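Local coordinates for large adhesion protein (Lap) involved in biofilm formation (Marinobacter hydrocarbonoclasticus, PDB 6XI3) that probably serves as a calcium-stiffened extender of tandem Ig-like beta-sandwich domains, projecting a bacterial RTX adhesin towards its target during biofilm formation, at residues Gly125-Asn136 against Val209-Ala219. Residues are numbered along the deposited sequence; the frame is centred on the assembly and turned at random.
With CA (calcium ion), chain D.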
loop_
_atom_site.group_PDB
_atom_site.type_symbol
_atom_site.label_atom_id
_atom_site.label_comp_id
_atom_site.label_asym_id
_atom_site.label_seq_id
_atom_site.Cartn_x
_atom_site.Cartn_y
_atom_site.Cartn_z
ATOM N N GLY A 125 -26.488 25.965 -2.664
ATOM C CA GLY A 125 -26.023 24.768 -3.376
ATOM C C GLY A 125 -25.209 23.891 -2.433
ATOM O O GLY A 125 -24.469 24.459 -1.596
ATOM N N ASP A 126 -25.364 22.576 -2.537
ATOM C CA ASP A 126 -24.625 21.621 -1.667
ATOM C C ASP A 126 -24.521 20.291 -2.400
ATOM O O ASP A 126 -25.353 20.011 -3.280
ATOM C CB ASP A 126 -25.319 21.490 -0.302
ATOM C CG ASP A 126 -24.430 20.986 0.830
ATOM O OD1 ASP A 126 -23.218 21.178 0.745
ATOM O OD2 ASP A 126 -24.971 20.397 1.779
ATOM N N LEU A 127 -23.519 19.483 -2.054
ATOM C CA LEU A 127 -23.422 18.103 -2.577
ATOM C C LEU A 127 -22.868 17.238 -1.447
ATOM O O LEU A 127 -22.037 17.744 -0.713
ATOM C CB LEU A 127 -22.520 18.091 -3.818
ATOM C CG LEU A 127 -22.326 16.723 -4.477
ATOM C CD1 LEU A 127 -22.135 16.856 -5.981
ATOM C CD2 LEU A 127 -21.126 15.984 -3.869
ATOM N N THR A 128 -23.361 16.005 -1.342
ATOM C CA THR A 128 -22.800 14.947 -0.471
ATOM C C THR A 128 -22.423 13.779 -1.381
ATOM O O THR A 128 -23.074 13.602 -2.451
ATOM C CB THR A 128 -23.766 14.524 0.646
ATOM O OG1 THR A 128 -24.848 13.796 0.053
ATOM C CG2 THR A 128 -24.282 15.693 1.468
ATOM N N VAL A 129 -21.384 13.048 -0.999
ATOM C CA VAL A 129 -21.093 11.724 -1.604
ATOM C C VAL A 129 -20.780 10.737 -0.477
ATOM O O VAL A 129 -20.201 11.145 0.532
ATOM C CB VAL A 129 -19.947 11.783 -2.607
ATOM C CG1 VAL A 129 -18.614 12.065 -1.931
ATOM C CG2 VAL A 129 -19.913 10.485 -3.397
ATOM N N SER A 130 -21.180 9.489 -0.642
ATOM C CA SER A 130 -20.937 8.470 0.400
ATOM C C SER A 130 -20.685 7.118 -0.259
ATOM O O SER A 130 -21.357 6.781 -1.265
ATOM C CB SER A 130 -22.052 8.468 1.420
ATOM O OG SER A 130 -23.000 7.473 1.134
ATOM N N VAL A 131 -19.687 6.406 0.257
ATOM C CA VAL A 131 -19.371 5.042 -0.214
ATOM C C VAL A 131 -20.362 4.085 0.429
ATOM O O VAL A 131 -20.433 4.024 1.642
ATOM C CB VAL A 131 -17.926 4.650 0.096
ATOM C CG1 VAL A 131 -17.683 3.193 -0.273
ATOM C CG2 VAL A 131 -16.979 5.557 -0.644
ATOM N N GLY A 132 -21.124 3.371 -0.379
ATOM C CA GLY A 132 -22.034 2.338 0.138
ATOM C C GLY A 132 -21.239 1.103 0.497
ATOM O O GLY A 132 -21.401 0.570 1.615
ATOM N N THR A 133 -20.476 0.597 -0.461
ATOM C CA THR A 133 -19.559 -0.537 -0.211
ATOM C C THR A 133 -18.364 -0.420 -1.138
ATOM O O THR A 133 -18.529 0.006 -2.296
ATOM C CB THR A 133 -20.144 -1.937 -0.457
ATOM O OG1 THR A 133 -20.495 -2.075 -1.824
ATOM C CG2 THR A 133 -21.374 -2.231 0.347
ATOM N N ILE A 134 -17.224 -0.847 -0.625
ATOM C CA ILE A 134 -16.074 -1.265 -1.450
ATOM C C ILE A 134 -16.089 -2.784 -1.410
ATOM O O ILE A 134 -15.820 -3.356 -0.348
ATOM C CB ILE A 134 -14.764 -0.652 -0.932
ATOM C CG1 ILE A 134 -14.799 0.873 -1.016
ATOM C CG2 ILE A 134 -13.552 -1.224 -1.658
ATOM C CD1 ILE A 134 -13.791 1.551 -0.084
ATOM N N ASP A 135 -16.396 -3.387 -2.543
ATOM C CA ASP A 135 -16.433 -4.848 -2.730
ATOM C C ASP A 135 -15.027 -5.337 -3.103
ATOM O O ASP A 135 -14.719 -5.365 -4.297
ATOM C CB ASP A 135 -17.504 -5.218 -3.749
ATOM C CG ASP A 135 -17.770 -6.712 -3.832
ATOM O OD1 ASP A 135 -16.843 -7.523 -3.542
ATOM O OD2 ASP A 135 -18.896 -7.052 -4.209
ATOM N N ASN A 136 -14.275 -5.822 -2.100
ATOM C CA ASN A 136 -12.895 -6.327 -2.234
ATOM C C ASN A 136 -12.891 -7.546 -3.139
ATOM O O ASN A 136 -11.884 -7.709 -3.857
ATOM C CB ASN A 136 -12.224 -6.615 -0.879
ATOM C CG ASN A 136 -12.000 -5.341 -0.109
ATOM O OD1 ASN A 136 -11.595 -4.362 -0.711
ATOM N ND2 ASN A 136 -12.261 -5.321 1.196
ATOM N N VAL A 209 -20.014 22.774 -6.335
ATOM C CA VAL A 209 -20.333 22.062 -5.061
ATOM C C VAL A 209 -19.616 20.704 -5.099
ATOM O O VAL A 209 -19.569 20.050 -6.175
ATOM C CB VAL A 209 -21.845 21.907 -4.812
ATOM C CG1 VAL A 209 -22.532 23.254 -4.558
ATOM C CG2 VAL A 209 -22.540 21.162 -5.941
ATOM N N SER A 210 -19.065 20.293 -3.965
ATOM C CA SER A 210 -18.174 19.114 -3.900
ATOM C C SER A 210 -18.209 18.469 -2.512
ATOM O O SER A 210 -18.570 19.136 -1.494
ATOM C CB SER A 210 -16.778 19.497 -4.286
ATOM O OG SER A 210 -16.201 20.270 -3.266
ATOM N N ASP A 211 -17.836 17.194 -2.486
ATOM C CA ASP A 211 -17.723 16.430 -1.225
ATOM C C ASP A 211 -16.719 15.316 -1.504
ATOM O O ASP A 211 -16.448 15.042 -2.692
ATOM C CB ASP A 211 -19.075 15.904 -0.753
ATOM C CG ASP A 211 -19.033 15.294 0.643
ATOM O OD1 ASP A 211 -18.205 15.740 1.452
ATOM O OD2 ASP A 211 -19.797 14.360 0.894
ATOM N N SER A 212 -16.164 14.724 -0.454
ATOM C CA SER A 212 -15.307 13.532 -0.621
ATOM C C SER A 212 -15.641 12.524 0.458
ATOM O O SER A 212 -16.379 12.844 1.372
ATOM C CB SER A 212 -13.834 13.900 -0.665
ATOM O OG SER A 212 -13.430 14.479 0.561
ATOM N N ALA A 213 -15.220 11.290 0.240
ATOM C CA ALA A 213 -15.345 10.194 1.209
ATOM C C ALA A 213 -14.089 9.333 1.083
ATOM O O ALA A 213 -13.304 9.523 0.129
ATOM C CB ALA A 213 -16.603 9.421 0.948
ATOM N N ASN A 214 -13.891 8.429 2.019
ATOM C CA ASN A 214 -12.671 7.603 2.015
ATOM C C ASN A 214 -13.065 6.218 2.490
ATOM O O ASN A 214 -14.055 6.087 3.239
ATOM C CB ASN A 214 -11.554 8.227 2.850
ATOM C CG ASN A 214 -11.996 8.531 4.266
ATOM O OD1 ASN A 214 -12.271 7.627 5.057
ATOM N ND2 ASN A 214 -12.092 9.812 4.603
ATOM N N GLY A 215 -12.297 5.226 2.073
ATOM C CA GLY A 215 -12.493 3.858 2.556
ATOM C C GLY A 215 -11.270 3.044 2.255
ATOM O O GLY A 215 -10.406 3.511 1.484
ATOM N N THR A 216 -11.263 1.817 2.727
ATOM C CA THR A 216 -10.121 0.906 2.530
ATOM C C THR A 216 -10.420 -0.075 1.402
ATOM O O THR A 216 -11.486 -0.705 1.399
ATOM C CB THR A 216 -9.830 0.115 3.799
ATOM O OG1 THR A 216 -9.757 1.127 4.804
ATOM C CG2 THR A 216 -8.565 -0.713 3.696
ATOM N N PHE A 217 -9.424 -0.279 0.558
ATOM C CA PHE A 217 -9.429 -1.273 -0.534
ATOM C C PHE A 217 -8.396 -2.333 -0.160
ATOM O O PHE A 217 -7.216 -2.006 0.129
ATOM C CB PHE A 217 -9.144 -0.559 -1.847
ATOM C CG PHE A 217 -9.376 -1.364 -3.098
ATOM C CD1 PHE A 217 -10.427 -2.264 -3.185
ATOM C CD2 PHE A 217 -8.525 -1.222 -4.185
ATOM C CE1 PHE A 217 -10.615 -3.001 -4.344
ATOM C CE2 PHE A 217 -8.736 -1.939 -5.358
ATOM C CZ PHE A 217 -9.791 -2.825 -5.433
ATOM N N ASP A 218 -8.838 -3.578 -0.135
ATOM C CA ASP A 218 -7.977 -4.734 0.176
ATOM C C ASP A 218 -8.460 -5.873 -0.702
ATOM O O ASP A 218 -9.045 -6.823 -0.161
ATOM C CB ASP A 218 -7.969 -5.054 1.670
ATOM C CG ASP A 218 -6.885 -6.079 2.031
ATOM O OD1 ASP A 218 -6.207 -6.581 1.110
ATOM O OD2 ASP A 218 -6.737 -6.373 3.220
ATOM N N ALA A 219 -8.190 -5.786 -2.003
ATOM C CA ALA A 219 -8.556 -6.815 -3.008
ATOM C C ALA A 219 -7.413 -7.835 -3.199
ATOM O O ALA A 219 -7.683 -8.963 -3.681
ATOM C CB ALA A 219 -8.951 -6.147 -4.291
HETATM CA CA CA D . -4.053 -5.971 0.258
HETATM O O HOH W 1 -18.734 12.409 2.169
HETATM O O HOH W 2 -10.328 -9.546 -4.850
HETATM O O HOH W 3 -12.713 -2.695 2.912
HETATM O O HOH W 4 -3.021 -7.219 1.988
#
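Asp211 reaches across to Val129 with one carboxylate oxygen: OD2 accepts the backbone N-H of Val129 at 2.8 Å, nearly straight (168°), through the lone pair turned away from OD1. Asp211 CG lies anti to its own backbone N, which extends the carboxylate towards the facing strand, while Leu127 CD2 packs 3.7 Å from Asp211 CB. A second bond ties the far ends together: Asp218 N donates to Asn136 OD1 at 2.9 Å, approaching from well above the amide's carbonyl plane. The same OD1 lies 3.4 Å from Phe217 CD1, the amide and ring planes being 34° apart. Between these polar grips the contact is largely apolar. Val131 CG2 touches Ala213 CB, Ile134 CG2 meets Phe217 CD1 at 3.6 Å, and Ile134 CD1 lies over Gly215, 3.7 Å from its CA. The two strands run roughly parallel, 21° apart, yet are outermost strands of different sheets, 126-135 pairing with 140-148 and 208-217 with 193-202; side chains and waters thus close one margin of an Ig-like beta-sandwich. Gly132 and Thr133 both face Asn142, a classic beta bulge in the first strand. Further out, one water links Asn136 O to Ala219 O, and Asp218 OD1 binds calcium at 2.4 Å with Asp192, Thr220, Asp246 and Asn302, at the junction with the next domain.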